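PDB 6N36: beta-lactamase from Chitinophaga pinensis, which probably hydrolyses the amide bond of beta-lactam rings, as a metallo-beta-lactamase superfamily enzyme with two zinc ions bound in its active site. Local coordinates for residues A[71-76]-A[93-98]; A[220-225]-A[251-256]; A[233-238]-A[247-252]. All blocks are in the same frame, centred on the assembly; numbering follows the deposited sequence. Where two conformers were deposited one is given.

Contact 1: A[71-76]-A[93-98]; sequences FKFKDI and AAVKQQ
Lys74, in the 3-10 turn 73-75, and Gln98, near the end of helix 92-99, bring the two backbones nearest, their CA atoms 7.2 Å apart, and no direct hydrogen bond spans the gap. Phe73 does most of the bridging. Its CG stands anti to the backbone N (chi1 -178°), which carries the ring out of the turn toward the helix. There the far end of the ring meets two residues one helical turn apart. Val95 comes to the ring edge, near its plane, with CG2 4.1 Å from Phe73 CZ, and CG1 lies about as close to CE1. Gln98 approaches obliquely: its OE1 is 3.3 Å from Phe73 CE2, and the amide plane is turned 58° from the ring. The other end of that amide is held elsewhere, NE2 donating to Asp59 of helix 58-69, the helix whose Ile62 and Lys63 also touch Phe73. Lys74, its chain extended, brings CG to 3.8 Å from the backbone O of Gln98. A water donates to that same Gln98 O at 3.0 Å and makes a weak, longer bond with Lys74 NZ. The chemistry thus grades from a buried aromatic-aliphatic patch to a hydrated margin, where the lysine ammonium reaches the helix carbonyl only weakly, through water; shape and apolar burial, rather than direct polar bonds, join the turn to the helix.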
loop_
_atom_site.group_PDB
_atom_site.type_symbol
_atom_site.label_atom_id
_atom_site.label_comp_id
_atom_site.label_asym_id
_atom_site.label_seq_id
_atom_site.Cartn_x
_atom_site.Cartn_y
_atom_site.Cartn_z
ATOM N N PHE A 71 7.767 -11.800 15.884
ATOM C CA PHE A 71 6.483 -12.343 15.384
ATOM C C PHE A 71 6.756 -13.444 14.361
ATOM O O PHE A 71 7.840 -13.449 13.687
ATOM C CB PHE A 71 5.637 -11.257 14.740
ATOM C CG PHE A 71 5.353 -10.100 15.668
ATOM C CD1 PHE A 71 4.510 -10.309 16.754
ATOM C CD2 PHE A 71 5.919 -8.856 15.486
ATOM C CE1 PHE A 71 4.225 -9.277 17.636
ATOM C CE2 PHE A 71 5.659 -7.825 16.385
ATOM C CZ PHE A 71 4.802 -8.047 17.443
ATOM N N LYS A 72 5.816 -14.352 14.250
ATOM C CA LYS A 72 5.886 -15.479 13.300
ATOM C C LYS A 72 5.149 -15.131 12.011
ATOM O O LYS A 72 3.962 -14.802 12.035
ATOM C CB LYS A 72 5.315 -16.758 13.911
ATOM C CG LYS A 72 6.230 -17.442 14.910
ATOM C CD LYS A 72 5.972 -18.937 15.096
ATOM C CE LYS A 72 4.560 -19.382 14.797
ATOM N NZ LYS A 72 4.081 -20.360 15.806
ATOM N N PHE A 73 5.863 -15.205 10.918
ATOM C CA PHE A 73 5.300 -15.023 9.561
ATOM C C PHE A 73 4.021 -15.839 9.369
ATOM O O PHE A 73 3.060 -15.376 8.798
ATOM C CB PHE A 73 6.382 -15.475 8.600
ATOM C CG PHE A 73 6.110 -15.362 7.127
ATOM C CD1 PHE A 73 5.934 -14.144 6.512
ATOM C CD2 PHE A 73 6.140 -16.491 6.352
ATOM C CE1 PHE A 73 5.739 -14.047 5.144
ATOM C CE2 PHE A 73 5.982 -16.402 4.976
ATOM C CZ PHE A 73 5.823 -15.174 4.382
ATOM N N LYS A 74 4.009 -17.093 9.828
ATOM C CA LYS A 74 2.865 -17.981 9.576
ATOM C C LYS A 74 1.640 -17.552 10.387
ATOM O O LYS A 74 0.563 -18.114 10.160
ATOM C CB LYS A 74 3.281 -19.449 9.744
ATOM C CG LYS A 74 4.110 -19.954 8.561
ATOM C CD LYS A 74 4.680 -21.386 8.713
ATOM C CE LYS A 74 5.903 -21.579 7.825
ATOM N NZ LYS A 74 6.366 -22.992 7.709
ATOM N N ASP A 75 1.742 -16.521 11.228
ATOM C CA ASP A 75 0.577 -15.963 11.981
ATOM C C ASP A 75 -0.098 -14.836 11.200
ATOM O O ASP A 75 -1.113 -14.352 11.662
ATOM C CB ASP A 75 1.013 -15.501 13.362
ATOM C CG ASP A 75 1.293 -16.630 14.327
ATOM O OD1 ASP A 75 0.671 -17.725 14.123
ATOM O OD2 ASP A 75 2.099 -16.425 15.236
ATOM N N ILE A 76 0.383 -14.475 10.009
ATOM C CA ILE A 76 -0.368 -13.547 9.110
ATOM C C ILE A 76 -1.651 -14.244 8.676
ATOM O O ILE A 76 -1.574 -15.400 8.176
ATOM C CB ILE A 76 0.466 -13.138 7.922
ATOM C CG1 ILE A 76 1.684 -12.354 8.370
ATOM C CG2 ILE A 76 -0.404 -12.393 6.888
ATOM C CD1 ILE A 76 2.671 -12.172 7.233
ATOM N N ALA A 93 1.655 -13.792 -3.944
ATOM C CA ALA A 93 1.345 -15.228 -4.166
ATOM C C ALA A 93 2.211 -16.086 -3.252
ATOM O O ALA A 93 1.662 -17.074 -2.667
ATOM C CB ALA A 93 1.519 -15.622 -5.610
ATOM N N ALA A 94 3.493 -15.777 -3.134
ATOM C CA ALA A 94 4.434 -16.555 -2.291
ATOM C C ALA A 94 3.955 -16.472 -0.848
ATOM O O ALA A 94 3.912 -17.494 -0.132
ATOM C CB ALA A 94 5.862 -16.093 -2.447
ATOM N N VAL A 95 3.647 -15.266 -0.376
ATOM C CA VAL A 95 3.215 -15.102 1.031
ATOM C C VAL A 95 1.922 -15.897 1.251
ATOM O O VAL A 95 1.837 -16.624 2.268
ATOM C CB VAL A 95 3.016 -13.622 1.430
ATOM C CG1 VAL A 95 2.380 -13.532 2.796
ATOM C CG2 VAL A 95 4.328 -12.881 1.381
ATOM N N LYS A 96 0.963 -15.852 0.330
ATOM C CA LYS A 96 -0.330 -16.571 0.506
ATOM C C LYS A 96 -0.098 -18.089 0.515
ATOM O O LYS A 96 -0.657 -18.764 1.399
ATOM C CB LYS A 96 -1.293 -16.231 -0.622
ATOM C CG LYS A 96 -2.685 -16.822 -0.448
ATOM C CD LYS A 96 -3.687 -16.372 -1.490
ATOM C CE LYS A 96 -4.971 -17.182 -1.416
ATOM N NZ LYS A 96 -5.886 -16.866 -2.531
ATOM N N GLN A 97 0.783 -18.562 -0.351
ATOM C CA GLN A 97 1.116 -20.010 -0.409
ATOM C C GLN A 97 1.728 -20.447 0.925
ATOM O O GLN A 97 1.384 -21.571 1.388
ATOM C CB GLN A 97 2.085 -20.315 -1.542
ATOM C CG GLN A 97 2.300 -21.815 -1.660
ATOM C CD GLN A 97 3.404 -22.154 -2.616
ATOM O OE1 GLN A 97 4.108 -21.275 -3.127
ATOM N NE2 GLN A 97 3.560 -23.449 -2.844
ATOM N N GLN A 98 2.610 -19.636 1.509
ATOM C CA GLN A 98 3.384 -20.004 2.716
ATOM C C GLN A 98 2.556 -19.879 3.978
ATOM O O GLN A 98 2.982 -20.539 4.967
ATOM C CB GLN A 98 4.665 -19.176 2.801
ATOM C CG GLN A 98 5.633 -19.542 1.715
ATOM C CD GLN A 98 6.834 -18.632 1.741
ATOM O OE1 GLN A 98 7.440 -18.429 2.788
ATOM N NE2 GLN A 98 7.194 -18.100 0.572
HETATM O O HOH W 1 5.465 -22.169 4.578
#

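Contact 2: A[220-225]-A[251-256]; sequences DLWLAP and AGYDDV
Trp222 of strand 221-223 lays its indole against Tyr253 of helix 250-268, and the side chain is worth following outward. The strand and helix axes pass 10.0 Å apart at 45°, a gap that the indole spans. CB points toward the helix, and from it the indole extends under Tyr253. Beyond CG, the five-membered ring carries Tyr253 CB over one face, 3.9 Å from its centroid and 24° off the normal, a CH-pi contact. Trp222 NE1 lies 3.7 Å from the same Tyr253 CB, but its hydrogen bond goes to Asp249 O, just ahead of the helix, which helps fix the rotation of the indole. At the ring fusion, CE2 also sits 3.7 Å from Tyr253 CB, while CD2 and CE3 meet Tyr253 CD1, which hangs over the centre of the indole. The phenol therefore presents its edge to the tryptophan face, a T-shaped stack with the centroids of the tyrosine ring and the five-membered indole ring 5.2 Å apart and planes at 69°. Further out, Trp222 CZ2 reaches the helix backbone, 3.5 Å from Tyr253 N and 3.8 Å from Gly252 C. At the tip, Trp222 CH2 ends 4.4 Å from Val256 CG2. Tyr253 is anchored in turn, its OH bonded to Met214 O and its ring set edge-to-face with Phe219. This is helix-on-sheet packing: the C-terminal helix lies against the outermost strand of the five-stranded sheet, consistent with the alpha-beta/beta-alpha sandwich of the metallo-beta-lactamase fold. Chain 220-225 runs on toward the zinc ligand His226.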
loop_
_atom_site.group_PDB
_atom_site.type_symbol
_atom_site.label_atom_id
_atom_site.label_comp_id
_atom_site.label_asym_id
_atom_site.label_seq_id
_atom_site.Cartn_x
_atom_site.Cartn_y
_atom_site.Cartn_z
ATOM N N ASP A 220 -4.465 11.121 12.384
ATOM C CA ASP A 220 -3.345 11.642 13.192
ATOM C C ASP A 220 -2.019 11.416 12.475
ATOM O O ASP A 220 -1.160 12.318 12.487
ATOM C CB ASP A 220 -3.341 10.966 14.569
ATOM C CG ASP A 220 -4.609 11.254 15.367
ATOM O OD1 ASP A 220 -4.946 12.444 15.460
ATOM O OD2 ASP A 220 -5.283 10.294 15.812
ATOM N N LEU A 221 -1.804 10.177 12.012
ATOM C CA LEU A 221 -0.495 9.772 11.459
ATOM C C LEU A 221 -0.723 9.272 10.021
ATOM O O LEU A 221 -1.758 8.696 9.784
ATOM C CB LEU A 221 0.102 8.640 12.285
ATOM C CG LEU A 221 0.144 8.827 13.800
ATOM C CD1 LEU A 221 0.829 7.622 14.425
ATOM C CD2 LEU A 221 0.873 10.122 14.160
ATOM N N TRP A 222 0.254 9.437 9.155
ATOM C CA TRP A 222 0.139 8.849 7.790
ATOM C C TRP A 222 1.446 8.253 7.322
ATOM O O TRP A 222 2.483 8.811 7.612
ATOM C CB TRP A 222 -0.453 9.826 6.772
ATOM C CG TRP A 222 0.433 10.954 6.324
ATOM C CD1 TRP A 222 0.760 12.097 7.010
ATOM C CD2 TRP A 222 1.061 11.075 5.037
ATOM N NE1 TRP A 222 1.596 12.879 6.251
ATOM C CE2 TRP A 222 1.771 12.296 5.020
ATOM C CE3 TRP A 222 1.071 10.273 3.884
ATOM C CZ2 TRP A 222 2.497 12.728 3.912
ATOM C CZ3 TRP A 222 1.753 10.729 2.782
ATOM C CH2 TRP A 222 2.477 11.924 2.806
ATOM N N LEU A 223 1.311 7.227 6.487
ATOM C CA LEU A 223 2.453 6.623 5.769
ATOM C C LEU A 223 1.918 6.253 4.390
ATOM O O LEU A 223 0.741 6.373 4.133
ATOM C CB LEU A 223 3.034 5.413 6.507
ATOM C CG LEU A 223 3.634 5.707 7.903
ATOM C CD1 LEU A 223 2.568 5.597 8.961
ATOM C CD2 LEU A 223 4.764 4.771 8.220
ATOM N N ALA A 224 2.814 5.877 3.517
ATOM C CA ALA A 224 2.473 5.593 2.111
ATOM C C ALA A 224 3.373 4.470 1.600
ATOM O O ALA A 224 4.291 4.050 2.279
ATOM C CB ALA A 224 2.648 6.861 1.294
ATOM N N PRO A 225 3.092 3.957 0.385
ATOM C CA PRO A 225 3.785 2.789 -0.115
ATOM C C PRO A 225 5.233 3.037 -0.529
ATOM O O PRO A 225 5.922 2.059 -0.660
ATOM C CB PRO A 225 2.955 2.372 -1.332
ATOM C CG PRO A 225 1.581 2.891 -1.053
ATOM C CD PRO A 225 1.842 4.217 -0.380
ATOM N N ALA A 251 0.763 18.948 7.039
ATOM C CA ALA A 251 1.306 19.856 6.019
ATOM C C ALA A 251 1.891 19.053 4.851
ATOM O O ALA A 251 1.644 19.427 3.702
ATOM C CB ALA A 251 2.332 20.761 6.647
ATOM N N GLY A 252 2.670 18.003 5.123
ATOM C CA GLY A 252 3.344 17.229 4.071
ATOM C C GLY A 252 2.322 16.465 3.246
ATOM O O GLY A 252 2.499 16.344 2.031
ATOM N N TYR A 253 1.254 16.004 3.885
ATOM C CA TYR A 253 0.158 15.288 3.183
ATOM C C TYR A 253 -0.555 16.250 2.242
ATOM O O TYR A 253 -0.729 15.984 1.042
ATOM C CB TYR A 253 -0.809 14.755 4.227
ATOM C CG TYR A 253 -1.993 14.023 3.679
ATOM C CD1 TYR A 253 -1.850 12.728 3.217
ATOM C CD2 TYR A 253 -3.249 14.590 3.646
ATOM C CE1 TYR A 253 -2.928 12.004 2.747
ATOM C CE2 TYR A 253 -4.348 13.887 3.191
ATOM C CZ TYR A 253 -4.188 12.565 2.778
ATOM O OH TYR A 253 -5.233 11.824 2.329
ATOM N N ASP A 254 -0.954 17.414 2.746
ATOM C CA ASP A 254 -1.588 18.438 1.886
ATOM C C ASP A 254 -0.650 18.837 0.748
ATOM O O ASP A 254 -1.137 19.030 -0.380
ATOM C CB ASP A 254 -2.017 19.621 2.757
ATOM C CG ASP A 254 -3.278 19.287 3.532
ATOM O OD1 ASP A 254 -4.169 18.635 2.917
ATOM O OD2 ASP A 254 -3.416 19.752 4.690
ATOM N N ASP A 255 0.635 19.007 1.020
ATOM C CA ASP A 255 1.606 19.446 -0.004
ATOM C C ASP A 255 1.709 18.381 -1.109
ATOM O O ASP A 255 1.699 18.766 -2.285
ATOM C CB ASP A 255 2.965 19.740 0.624
ATOM C CG ASP A 255 2.963 21.046 1.414
ATOM O OD1 ASP A 255 1.922 21.773 1.394
ATOM O OD2 ASP A 255 3.940 21.288 2.099
ATOM N N VAL A 256 1.771 17.094 -0.787
ATOM C CA VAL A 256 1.885 16.017 -1.821
ATOM C C VAL A 256 0.598 15.987 -2.657
ATOM O O VAL A 256 0.646 15.902 -3.885
ATOM C CB VAL A 256 2.157 14.644 -1.166
ATOM C CG1 VAL A 256 1.944 13.497 -2.147
ATOM C CG2 VAL A 256 3.548 14.582 -0.570
#

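Contact 3: A[233-238]-A[247-252]; sequences HKKHQP and FSDRAG
Lys235 NZ and Asp249 OD2 form a salt bridge, 2.8 Å long, between the end of helix 232-235 and the start of helix 250-268. The lysine chain, extended beyond CG, crosses the aspartate at about a right angle and meets OD2 on its anti side, 19° out of the carboxylate plane. NZ has two further partners. It donates to the backbone O of Tyr230, and to a water at 2.8 Å, which in turn donates to Phe247 O at 2.9 Å. Phe247 O also takes a backbone bond from Trp222 N. The ammonium is thus gripped by a carboxylate, a carbonyl and a water. Asp249 divides its work between its two oxygens: while OD2 takes the lysine, OD1 accepts from Gly252 N at 2.9 Å, from above the carboxylate plane, making Asp249 the N-cap of the helix. Both bonds would be expected to stabilise the charged carboxylate, the helix N-terminus adding to the nearby ammonium. Apolar contacts lie alongside the bridge. Lys235 CD lies 4.2 Å from Phe247 CD1, and His236 CB 4.1 Å from Phe247 CZ, each oblique to the ring; His236 ND1 is bonded to Tyr20 OH. In the fold, Phe247 is buried against Phe23 and Ile25 of strand 23-26 and Leu223 of strand 221-223, with Tyr230 of helix 227-230 beside it, so the two helix ends meet where these strands and helices converge.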
loop_
_atom_site.group_PDB
_atom_site.type_symbol
_atom_site.label_atom_id
_atom_site.label_comp_id
_atom_site.label_asym_id
_atom_site.label_seq_id
_atom_site.Cartn_x
_atom_site.Cartn_y
_atom_site.Cartn_z
ATOM N N HIS A 233 12.584 8.899 5.501
ATOM C CA HIS A 233 13.996 8.916 5.951
ATOM C C HIS A 233 14.343 10.296 6.474
ATOM O O HIS A 233 15.395 10.371 7.138
ATOM C CB HIS A 233 14.914 8.487 4.829
ATOM C CG HIS A 233 14.593 7.082 4.466
ATOM N ND1 HIS A 233 14.754 6.065 5.363
ATOM C CD2 HIS A 233 14.100 6.560 3.332
ATOM C CE1 HIS A 233 14.357 4.930 4.789
ATOM N NE2 HIS A 233 13.938 5.215 3.547
ATOM N N LYS A 234 13.435 11.266 6.349
ATOM C CA LYS A 234 13.596 12.551 7.085
ATOM C C LYS A 234 12.882 12.482 8.434
ATOM O O LYS A 234 13.287 13.255 9.344
ATOM C CB LYS A 234 13.137 13.730 6.231
ATOM C CG LYS A 234 14.062 14.023 5.060
ATOM C CD LYS A 234 13.543 15.121 4.138
ATOM C CE LYS A 234 14.604 15.621 3.178
ATOM N NZ LYS A 234 14.680 14.808 1.946
ATOM N N LYS A 235 11.894 11.595 8.600
ATOM C CA LYS A 235 11.076 11.485 9.833
ATOM C C LYS A 235 11.656 10.459 10.806
ATOM O O LYS A 235 11.323 10.504 12.003
ATOM C CB LYS A 235 9.659 11.093 9.437
ATOM C CG LYS A 235 8.908 12.223 8.769
ATOM C CD LYS A 235 7.598 11.799 8.102
ATOM C CE LYS A 235 6.860 12.994 7.547
ATOM N NZ LYS A 235 5.656 12.621 6.768
ATOM N N HIS A 236 12.436 9.514 10.305
ATOM C CA HIS A 236 12.828 8.307 11.067
ATOM C C HIS A 236 14.216 7.869 10.632
ATOM O O HIS A 236 14.499 7.860 9.455
ATOM C CB HIS A 236 11.818 7.183 10.851
ATOM C CG HIS A 236 12.195 5.968 11.605
ATOM N ND1 HIS A 236 12.881 4.935 11.019
ATOM C CD2 HIS A 236 12.037 5.636 12.912
ATOM C CE1 HIS A 236 13.100 3.992 11.913
ATOM N NE2 HIS A 236 12.597 4.394 13.107
ATOM N N GLN A 237 15.058 7.553 11.615
ATOM C CA GLN A 237 16.361 6.897 11.400
ATOM C C GLN A 237 16.397 5.611 12.212
ATOM O O GLN A 237 15.809 5.546 13.286
ATOM C CB GLN A 237 17.483 7.795 11.909
ATOM C CG GLN A 237 17.678 9.031 11.056
ATOM C CD GLN A 237 18.186 8.671 9.680
ATOM O OE1 GLN A 237 19.221 8.037 9.512
ATOM N NE2 GLN A 237 17.478 9.101 8.666
ATOM N N PRO A 238 17.101 4.579 11.718
ATOM C CA PRO A 238 17.295 3.337 12.470
ATOM C C PRO A 238 17.744 3.586 13.922
ATOM O O PRO A 238 18.657 4.391 14.135
ATOM C CB PRO A 238 18.337 2.613 11.608
ATOM C CG PRO A 238 18.018 3.090 10.215
ATOM C CD PRO A 238 17.753 4.557 10.407
ATOM N N PHE A 247 5.359 10.743 12.673
ATOM C CA PHE A 247 4.509 10.553 11.462
ATOM C C PHE A 247 3.274 11.460 11.477
ATOM O O PHE A 247 2.367 11.314 10.659
ATOM C CB PHE A 247 4.184 9.074 11.261
ATOM C CG PHE A 247 5.420 8.273 10.994
ATOM C CD1 PHE A 247 6.028 8.320 9.760
ATOM C CD2 PHE A 247 6.022 7.544 12.010
ATOM C CE1 PHE A 247 7.221 7.636 9.535
ATOM C CE2 PHE A 247 7.203 6.852 11.772
ATOM C CZ PHE A 247 7.790 6.905 10.533
ATOM N N SER A 248 3.241 12.415 12.408
ATOM C CA SER A 248 2.238 13.504 12.405
ATOM C C SER A 248 2.752 14.563 11.434
ATOM O O SER A 248 3.828 15.177 11.707
ATOM C CB SER A 248 2.047 14.054 13.798
ATOM O OG SER A 248 1.113 15.141 13.782
ATOM N N ASP A 249 2.063 14.765 10.311
ATOM C CA ASP A 249 2.584 15.646 9.240
ATOM C C ASP A 249 1.452 15.992 8.289
ATOM O O ASP A 249 1.534 15.618 7.084
ATOM C CB ASP A 249 3.750 14.994 8.492
ATOM C CG ASP A 249 4.272 15.824 7.339
ATOM O OD1 ASP A 249 4.169 17.059 7.445
ATOM O OD2 ASP A 249 4.753 15.229 6.335
ATOM N N ARG A 250 0.452 16.721 8.773
ATOM C CA ARG A 250 -0.659 17.129 7.897
ATOM C C ARG A 250 -0.140 18.016 6.757
ATOM O O ARG A 250 -0.606 17.883 5.630
ATOM C CB ARG A 250 -1.760 17.849 8.669
ATOM C CG ARG A 250 -2.950 18.198 7.807
ATOM C CD ARG A 250 -3.756 17.013 7.348
ATOM N NE ARG A 250 -4.495 17.339 6.148
ATOM C CZ ARG A 250 -5.576 16.698 5.727
ATOM N NH1 ARG A 250 -6.118 15.764 6.489
ATOM N NH2 ARG A 250 -6.125 17.046 4.579
ATOM N N ALA A 251 0.763 18.948 7.039
ATOM C CA ALA A 251 1.306 19.856 6.019
ATOM C C ALA A 251 1.891 19.053 4.851
ATOM O O ALA A 251 1.644 19.427 3.702
ATOM C CB ALA A 251 2.332 20.761 6.647
ATOM N N GLY A 252 2.670 18.003 5.123
ATOM C CA GLY A 252 3.344 17.229 4.071
ATOM C C GLY A 252 2.322 16.465 3.246
ATOM O O GLY A 252 2.499 16.344 2.031
HETATM O O HOH W 2 3.871 11.008 8.210
#

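How the contacts relate
Contacts 2 and 3 are neighbours, their centres 9 Å apart; they share Ala251 and Gly252 and both use helix 250-268, one its first turns and the other its capped start. They are joined through Trp222, which bonds to the chain just ahead of helix 250-268. Contact 1 stands 29 Å from either, centre to centre, and belongs to the seven-stranded sheet's side, beyond the chain's centre from contact 2. All three are partly buried, but only contact 1 includes an exposed touching residue. Contact 2 relies on aromatic faces and edges, contact 3 on charge and capping bonds, and contact 1 on apolar packing with one bridging water.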